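Local coordinates for protein phycocyanobilin lyase subunit alpha (Nostoc sp. PCC 7120, PDB 5N3U) that associates with CpcF to form a phycobilin lyase, probably required for attaching the phycocyanobilin chromophore to the phycocyanin alpha subunit CpcA, at residues I164-Q168 with A185-T190; Y148-E153 with R177-A182; G131-A135 with P169-H173. All blocks are in the same frame, centred on the assembly; numbering follows the deposited sequence. Where two conformers were deposited one is given.

Contact 1. Residues I164-Q168 with A185-T190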
loop_
_atom_site.group_PDB
_atom_site.type_symbol
_atom_site.label_atom_id
_atom_site.label_comp_id
_atom_site.label_asym_id
_atom_site.label_seq_id
_atom_site.Cartn_x
_atom_site.Cartn_y
_atom_site.Cartn_z
ATOM N N ILE A 164 12.990 37.733 -6.257
ATOM C CA ILE A 164 14.173 37.165 -6.908
ATOM C C ILE A 164 15.483 37.444 -6.223
ATOM O O ILE A 164 16.221 36.532 -5.991
ATOM C CB ILE A 164 14.257 37.574 -8.407
ATOM C CG1 ILE A 164 13.200 36.789 -9.181
ATOM C CG2 ILE A 164 15.661 37.316 -8.987
ATOM C CD1 ILE A 164 12.853 37.357 -10.574
ATOM N N PRO A 165 15.811 38.704 -5.902
ATOM C CA PRO A 165 17.135 38.983 -5.305
ATOM C C PRO A 165 17.272 38.371 -3.898
ATOM O O PRO A 165 18.372 38.121 -3.450
ATOM C CB PRO A 165 17.145 40.488 -5.132
ATOM C CG PRO A 165 15.984 41.026 -5.823
ATOM C CD PRO A 165 15.021 39.918 -6.129
ATOM N N LEU A 166 16.133 38.093 -3.214
ATOM C CA LEU A 166 16.172 37.414 -1.928
ATOM C C LEU A 166 16.308 35.905 -2.078
ATOM O O LEU A 166 16.928 35.251 -1.271
ATOM C CB LEU A 166 14.934 37.720 -1.149
ATOM C CG LEU A 166 14.535 39.174 -0.991
ATOM C CD1 LEU A 166 13.226 39.199 -0.194
ATOM C CD2 LEU A 166 15.584 39.996 -0.273
ATOM N N ILE A 167 15.803 35.387 -3.182
ATOM C CA ILE A 167 15.824 34.007 -3.480
ATOM C C ILE A 167 17.149 33.554 -4.041
ATOM O O ILE A 167 17.687 32.513 -3.620
ATOM C CB ILE A 167 14.687 33.647 -4.464
ATOM C CG1 ILE A 167 13.346 33.830 -3.790
ATOM C CG2 ILE A 167 14.855 32.220 -4.960
ATOM C CD1 ILE A 167 12.207 33.763 -4.749
ATOM N N GLN A 168 17.707 34.325 -4.972
ATOM C CA GLN A 168 18.916 33.922 -5.687
ATOM C C GLN A 168 20.101 33.476 -4.834
ATOM O O GLN A 168 20.651 32.456 -5.092
ATOM C CB GLN A 168 19.352 35.069 -6.598
ATOM C CG GLN A 168 20.504 34.668 -7.495
ATOM C CD GLN A 168 20.628 35.597 -8.750
ATOM O OE1 GLN A 168 19.840 36.530 -8.937
ATOM N NE2 GLN A 168 21.537 35.260 -9.643
ATOM N N ALA A 185 12.436 27.832 -7.832
ATOM C CA ALA A 185 11.867 29.145 -7.794
ATOM C C ALA A 185 12.521 30.111 -8.799
ATOM O O ALA A 185 11.836 30.870 -9.495
ATOM C CB ALA A 185 11.971 29.727 -6.436
ATOM N N MET A 186 13.838 30.015 -8.912
ATOM C CA MET A 186 14.495 30.900 -9.856
ATOM C C MET A 186 14.023 30.663 -11.298
ATOM O O MET A 186 13.803 31.619 -12.071
ATOM C CB MET A 186 15.988 30.746 -9.697
ATOM C CG MET A 186 16.599 31.467 -8.463
ATOM S SD MET A 186 16.289 33.205 -8.364
ATOM C CE MET A 186 17.304 33.863 -9.772
ATOM N N TYR A 187 13.921 29.413 -11.674
ATOM C CA TYR A 187 13.350 29.098 -12.978
ATOM C C TYR A 187 11.930 29.619 -13.177
ATOM O O TYR A 187 11.579 30.267 -14.187
ATOM C CB TYR A 187 13.412 27.636 -13.249
ATOM C CG TYR A 187 12.963 27.370 -14.695
ATOM C CD1 TYR A 187 11.608 27.179 -15.011
ATOM C CD2 TYR A 187 13.882 27.360 -15.722
ATOM C CE1 TYR A 187 11.202 26.954 -16.331
ATOM C CE2 TYR A 187 13.490 27.138 -17.043
ATOM C CZ TYR A 187 12.159 26.952 -17.342
ATOM O OH TYR A 187 11.734 26.742 -18.634
ATOM N N GLN A 188 11.060 29.405 -12.192
ATOM C CA GLN A 188 9.725 29.884 -12.337
ATOM C C GLN A 188 9.634 31.317 -12.479
ATOM O O GLN A 188 8.828 31.801 -13.240
ATOM C CB GLN A 188 8.815 29.441 -11.168
ATOM C CG GLN A 188 8.546 27.999 -11.160
ATOM C CD GLN A 188 7.683 27.594 -9.931
ATOM O OE1 GLN A 188 8.106 27.701 -8.778
ATOM N NE2 GLN A 188 6.549 27.113 -10.182
ATOM N N LEU A 189 10.454 32.061 -11.763
ATOM C CA LEU A 189 10.361 33.482 -11.775
ATOM C C LEU A 189 11.149 34.180 -12.886
ATOM O O LEU A 189 10.821 35.312 -13.191
ATOM C CB LEU A 189 10.830 34.074 -10.460
ATOM C CG LEU A 189 9.971 33.548 -9.267
ATOM C CD1 LEU A 189 10.563 33.935 -7.918
ATOM C CD2 LEU A 189 8.569 34.121 -9.342
ATOM N N THR A 190 12.182 33.566 -13.400
ATOM C CA THR A 190 12.935 34.143 -14.515
ATOM C C THR A 190 12.859 33.404 -15.879
ATOM O O THR A 190 13.291 33.943 -16.901
ATOM C CB THR A 190 14.462 34.162 -14.178
ATOM O OG1 THR A 190 14.997 32.855 -14.241
ATOM C CG2 THR A 190 14.790 34.791 -12.827
#
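Met186 bends twice along its side chain, at chi2 (-56°) and chi3 (-69°), and the two bends bring its sulfur and terminal methyl over to Ile164, Ile167 and Gln168. The setting is the helical solenoid of the HEAT repeats, where the short helix 164-167 and the residue after it lie against the last turns of the long helix 176-190. Met186 SD rests 3.8 Å from Ile167 CG2, and the two side chains lie alongside each other, pointing opposite ways. The methyl goes further: Met186 CE is 3.9 Å from Ile164 CG2. The Met186 side chain crosses the extended Gln168 chain at about a right angle, its CE touching CB, CG and CD as well as the amide oxygen OE1. No hydrogen bond spans the contact, so Gln168 takes part through packing alone.

Leu189, one turn on from Ala185, makes the other apolar contacts. Ile164 CG1 meets Leu189 CB at 3.8 Å, and Ile167 CD1 meets Leu189 CD1 at 3.6 Å, this second pair crossing at about a right angle. With CG1 set beside the backbone N (chi1 -67°), Ile167 divides its two branches: CD1 goes to Leu189, while CG2 goes to Met186 and Ala185 CB. Leu152 and Leu155 of helix 148-157 also touch Ile167, and Tyr195 of helix 193-203 touches Gln168, Met186 and Thr190.

At the end of the patch Ile164 CD1 touches Thr190 CG2 at 3.9 Å. The hydroxyl of the same threonine turns back on its own helix and also bonds to Glu192 N: Thr190 OG1 donates to Met186 O over 2.8 Å from above the carbonyl plane, while Thr190 N reaches that oxygen from the opposite face.

Contact 2. Residues Y148-E153 with R177-A182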
loop_
_atom_site.group_PDB
_atom_site.type_symbol
_atom_site.label_atom_id
_atom_site.label_comp_id
_atom_site.label_asym_id
_atom_site.label_seq_id
_atom_site.Cartn_x
_atom_site.Cartn_y
_atom_site.Cartn_z
ATOM N N TYR A 148 12.686 26.834 4.781
ATOM C CA TYR A 148 13.131 27.536 3.555
ATOM C C TYR A 148 12.717 26.830 2.298
ATOM O O TYR A 148 12.328 27.497 1.306
ATOM C CB TYR A 148 14.676 27.732 3.608
ATOM C CG TYR A 148 15.103 28.738 4.690
ATOM C CD1 TYR A 148 14.842 30.093 4.543
ATOM C CD2 TYR A 148 15.706 28.312 5.846
ATOM C CE1 TYR A 148 15.254 30.995 5.457
ATOM C CE2 TYR A 148 16.056 29.198 6.829
ATOM C CZ TYR A 148 15.842 30.517 6.653
ATOM O OH TYR A 148 16.177 31.436 7.599
ATOM N N GLU A 149 12.809 25.513 2.278
ATOM C CA GLU A 149 12.414 24.780 1.128
ATOM C C GLU A 149 11.014 25.147 0.650
ATOM O O GLU A 149 10.799 25.497 -0.512
ATOM C CB GLU A 149 12.557 23.276 1.394
ATOM C CG GLU A 149 12.109 22.341 0.253
ATOM C CD GLU A 149 12.427 20.837 0.521
ATOM O OE1 GLU A 149 12.878 20.486 1.629
ATOM O OE2 GLU A 149 12.345 19.997 -0.417
ATOM N N ALA A 150 10.032 25.027 1.554
ATOM C CA ALA A 150 8.628 25.331 1.230
ATOM C C ALA A 150 8.427 26.757 0.951
ATOM O O ALA A 150 7.663 27.100 0.056
ATOM C CB ALA A 150 7.781 24.912 2.426
ATOM N N VAL A 151 9.109 27.649 1.626
ATOM C CA VAL A 151 8.917 29.077 1.397
ATOM C C VAL A 151 9.394 29.484 -0.014
ATOM O O VAL A 151 8.741 30.264 -0.745
ATOM C CB VAL A 151 9.658 29.939 2.450
ATOM C CG1 VAL A 151 9.811 31.388 2.023
ATOM C CG2 VAL A 151 8.951 29.827 3.829
ATOM N N LEU A 152 10.552 28.985 -0.365
ATOM C CA LEU A 152 11.110 29.302 -1.696
ATOM C C LEU A 152 10.189 28.697 -2.783
ATOM O O LEU A 152 9.881 29.344 -3.746
ATOM C CB LEU A 152 12.494 28.679 -1.824
ATOM C CG LEU A 152 13.574 29.413 -0.984
ATOM C CD1 LEU A 152 14.771 28.543 -0.789
ATOM C CD2 LEU A 152 13.866 30.823 -1.480
ATOM N N GLU A 153 9.814 27.462 -2.633
ATOM C CA GLU A 153 8.919 26.832 -3.597
ATOM C C GLU A 153 7.654 27.660 -3.682
ATOM O O GLU A 153 7.155 27.941 -4.789
ATOM C CB GLU A 153 8.557 25.442 -3.146
ATOM C CG GLU A 153 9.670 24.479 -3.403
ATOM C CD GLU A 153 9.297 23.052 -3.097
ATOM O OE1 GLU A 153 8.243 22.798 -2.445
ATOM O OE2 GLU A 153 10.082 22.168 -3.502
ATOM N N ARG A 177 18.556 20.383 -0.325
ATOM C CA ARG A 177 17.146 20.606 -0.552
ATOM C C ARG A 177 16.791 22.008 -0.695
ATOM O O ARG A 177 15.898 22.355 -1.481
ATOM C CB ARG A 177 16.332 19.929 0.581
ATOM C CG ARG A 177 16.405 18.388 0.335
ATOM C CD ARG A 177 15.690 17.535 1.405
ATOM N NE ARG A 177 14.249 17.791 1.309
ATOM C CZ ARG A 177 13.288 16.958 0.916
ATOM N NH1 ARG A 177 13.495 15.668 0.643
ATOM N NH2 ARG A 177 12.063 17.452 0.825
ATOM N N VAL A 178 17.465 22.882 0.044
ATOM C CA VAL A 178 17.228 24.331 -0.088
ATOM C C VAL A 178 17.715 24.847 -1.459
ATOM O O VAL A 178 17.087 25.710 -2.106
ATOM C CB VAL A 178 17.859 25.062 1.087
ATOM C CG1 VAL A 178 17.778 26.511 0.912
ATOM C CG2 VAL A 178 17.171 24.582 2.412
ATOM N N GLN A 179 18.866 24.352 -1.883
ATOM C CA GLN A 179 19.365 24.796 -3.196
ATOM C C GLN A 179 18.454 24.388 -4.331
ATOM O O GLN A 179 18.279 25.163 -5.288
ATOM C CB GLN A 179 20.742 24.190 -3.447
ATOM C CG GLN A 179 21.754 24.686 -2.497
ATOM C CD GLN A 179 23.099 24.017 -2.720
ATOM O OE1 GLN A 179 23.240 22.805 -2.631
ATOM N NE2 GLN A 179 24.078 24.821 -3.000
ATOM N N CYS A 180 17.898 23.194 -4.239
ATOM C CA CYS A 180 16.961 22.687 -5.232
ATOM C C CYS A 180 15.706 23.534 -5.309
ATOM O O CYS A 180 15.219 23.896 -6.405
ATOM C CB CYS A 180 16.645 21.251 -4.894
ATOM S SG CYS A 180 15.683 20.339 -6.097
ATOM N N ALA A 181 15.147 23.877 -4.121
ATOM C CA ALA A 181 14.024 24.754 -4.094
ATOM C C ALA A 181 14.302 26.128 -4.692
ATOM O O ALA A 181 13.422 26.706 -5.375
ATOM C CB ALA A 181 13.524 24.823 -2.685
ATOM N N ALA A 182 15.504 26.702 -4.409
ATOM C CA ALA A 182 15.891 27.983 -4.942
ATOM C C ALA A 182 16.033 27.871 -6.485
ATOM O O ALA A 182 15.584 28.755 -7.198
ATOM C CB ALA A 182 17.195 28.446 -4.330
HETATM O O HOH W 1 13.819 20.855 -2.453
#
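Side-by-side helices of the HEAT-repeat solenoid meet here, Glu149, Leu152 and Glu153 of helix 148-157 against Arg177, Val178 and Ala181 of helix 176-190. The two segments run parallel, 3° apart, with their axes 8.4 Å from each other at closest approach. The small side chain of Ala181 is consistent with that spacing: its CB lies 3.5 Å from Glu149 O and also packs on Leu152 CB and Glu153 CG. Leu152 CD1 lies 4.0 Å from Val178 CG1, the two side chains crossing at about a right angle.

At one margin the packing turns polar. The extended side chain of Glu149 meets Arg177, whose chain bends at chi3. Arg177 NE donates to the syn lone pair of Glu149 OE1 at 3.0 Å, nearly straight (161°) and in the guanidinium plane. Arg177 NH2 adds a salt-bridge contact of 2.8 Å to Glu149 OE2, but its hydrogen bonds to OE2 and OE1 are both weak; the carboxylate and guanidinium planes are 61° apart. A water bonds both Glu149 OE2 and Arg177 O. With an alanine at Glu149, the Arg177 guanidinium would probably lose this anionic mate and be freer to turn. One well-directed bond backed by weaker ones suggests a pairing that probably owes as much to charge as to alignment, set beside a close apolar seam.

Contact 3. Residues G131-A135 with P169-H173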
loop_
_atom_site.group_PDB
_atom_site.type_symbol
_atom_site.label_atom_id
_atom_site.label_comp_id
_atom_site.label_asym_id
_atom_site.label_seq_id
_atom_site.Cartn_x
_atom_site.Cartn_y
_atom_site.Cartn_z
ATOM N N GLY A 131 18.369 36.528 5.131
ATOM C CA GLY A 131 18.968 35.770 4.039
ATOM C C GLY A 131 19.652 34.477 4.367
ATOM O O GLY A 131 19.389 33.859 5.408
ATOM N N VAL A 132 20.645 34.095 3.570
ATOM C CA VAL A 132 21.327 32.800 3.749
ATOM C C VAL A 132 22.134 32.765 4.988
ATOM O O VAL A 132 22.180 31.754 5.694
ATOM C CB VAL A 132 22.246 32.451 2.559
ATOM C CG1 VAL A 132 23.297 31.371 2.900
ATOM C CG2 VAL A 132 21.418 31.956 1.451
ATOM N N ALA A 133 22.738 33.887 5.332
ATOM C CA ALA A 133 23.577 33.924 6.543
ATOM C C ALA A 133 22.776 33.543 7.759
ATOM O O ALA A 133 23.306 32.921 8.620
ATOM C CB ALA A 133 24.157 35.325 6.754
ATOM N N GLN A 134 21.497 33.899 7.816
ATOM C CA GLN A 134 20.668 33.582 9.001
ATOM C C GLN A 134 19.951 32.275 8.883
ATOM O O GLN A 134 19.243 31.906 9.805
ATOM C CB GLN A 134 19.685 34.701 9.253
ATOM C CG GLN A 134 20.481 36.013 9.476
ATOM C CD GLN A 134 19.865 36.993 10.450
ATOM O OE1 GLN A 134 18.768 36.789 10.998
ATOM N NE2 GLN A 134 20.558 38.082 10.640
ATOM N N ALA A 135 20.152 31.547 7.772
ATOM C CA ALA A 135 19.391 30.342 7.472
ATOM C C ALA A 135 20.083 29.132 8.057
ATOM O O ALA A 135 20.470 28.195 7.343
ATOM C CB ALA A 135 19.158 30.213 5.982
ATOM N N PRO A 169 20.380 34.160 -3.685
ATOM C CA PRO A 169 21.417 33.716 -2.782
ATOM C C PRO A 169 21.262 32.295 -2.218
ATOM O O PRO A 169 22.236 31.563 -1.923
ATOM C CB PRO A 169 21.341 34.768 -1.693
ATOM C CG PRO A 169 20.864 35.948 -2.370
ATOM C CD PRO A 169 19.815 35.415 -3.273
ATOM N N PHE A 170 20.013 31.824 -2.091
ATOM C CA PHE A 170 19.781 30.474 -1.590
ATOM C C PHE A 170 20.234 29.411 -2.518
ATOM O O PHE A 170 20.344 28.234 -2.126
ATOM C CB PHE A 170 18.293 30.267 -1.185
ATOM C CG PHE A 170 17.925 31.013 0.101
ATOM C CD1 PHE A 170 17.654 32.349 0.071
ATOM C CD2 PHE A 170 17.995 30.371 1.320
ATOM C CE1 PHE A 170 17.357 33.042 1.240
ATOM C CE2 PHE A 170 17.695 31.049 2.516
ATOM C CZ PHE A 170 17.363 32.362 2.463
ATOM N N LEU A 171 20.586 29.767 -3.764
ATOM C CA LEU A 171 21.200 28.725 -4.566
ATOM C C LEU A 171 22.520 28.215 -3.979
ATOM O O LEU A 171 22.972 27.139 -4.412
ATOM C CB LEU A 171 21.465 29.213 -6.000
ATOM C CG LEU A 171 20.261 29.520 -6.872
ATOM C CD1 LEU A 171 20.621 30.526 -7.981
ATOM C CD2 LEU A 171 19.660 28.229 -7.482
ATOM N N GLU A 172 23.174 29.013 -3.111
ATOM C CA GLU A 172 24.438 28.619 -2.397
ATOM C C GLU A 172 24.234 28.231 -0.950
ATOM O O GLU A 172 25.176 28.056 -0.205
ATOM C CB GLU A 172 25.525 29.765 -2.542
ATOM C CG GLU A 172 25.747 30.001 -4.046
ATOM C CD GLU A 172 26.918 30.932 -4.417
ATOM O OE1 GLU A 172 27.255 31.780 -3.554
ATOM O OE2 GLU A 172 27.458 30.851 -5.580
ATOM N N HIS A 173 22.979 28.009 -0.558
ATOM C CA HIS A 173 22.750 27.501 0.794
ATOM C C HIS A 173 23.459 26.150 0.953
ATOM O O HIS A 173 23.498 25.348 0.030
ATOM C CB HIS A 173 21.225 27.356 1.047
ATOM C CG HIS A 173 20.898 27.179 2.493
ATOM N ND1 HIS A 173 21.019 25.974 3.115
ATOM C CD2 HIS A 173 20.508 28.047 3.430
ATOM C CE1 HIS A 173 20.740 26.100 4.405
ATOM N NE2 HIS A 173 20.418 27.356 4.605
#
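The Phe170 ring takes Val132 on one face: Val132 CG2 stands over its centre, 3.8 Å from the centroid and close to the ring normal, a CH-pi contact. Two further groups come at the ring obliquely, Gly131 C at 3.7 Å from Phe170 CZ and Ala135 CB at 3.9 Å from Phe170 CE2. The His173 ring works through its edge. Ala135 CB lies in the plane of the imidazole, 3.4 Å from His173 NE2, and the carbonyl of the same alanine accepts a hydrogen bond from that nitrogen.

This bond, His173 NE2 to Ala135 O, is 2.9 Å long with an N-H...O angle of 153°. It meets a lone pair in the carbonyl plane, while the oxygen itself is tilted 15° from the plane of the ring. His173 carries CG anti to its backbone N (chi1 -165°), which sends the imidazole across to the other loop. Its second nitrogen, ND1, is hydrogen-bonded to Val175 N, so both ring nitrogens are engaged and the rotation of the ring is fixed. Val132 CG2 also sits 3.5 Å from Pro169 O, so one methyl touches both the ring face and the Pro169 carbonyl.

Consecutive turn bonds, Glu172 N to Pro169 O and His173 N to Phe170 O, hold Phe170 and His173 on one compact loop, and Ala135 N to Val132 O closes a similar turn in the other loop. Around them, Tyr148 of helix 148-157 meets the Phe170 ring, and Val178 of helix 176-190 touches both Phe170 and His173. The arrangement is a loop-to-loop joint of an alpha solenoid: the connection leading out of helix 121-126 is fastened to the one leading into helix 176-190, tying together two neighbouring stretches of HEAT repeats.

How the contacts relate
Helix 176-190 is common to contacts 1 and 2: its first half packs beside helix 148-157, its last turns against helix 164-167. Contact 2 is the buried one, nearest the centre of the chain, with its salt bridge between partly exposed residues at the margin; contacts 1 and 3 are partly buried and lie farther out. Contact 1 has no hydrogen bond across it and is mostly apolar packing, whereas contact 3, between loops, depends on a ring face and a side-chain-to-backbone bond. The three are continuous: Ile167 CG1 touches Leu152 CD2, Met186 CG meets Leu171 CD1, and Gln179 NE2 probably bonds Leu171 O. Their segments interleave along the chain.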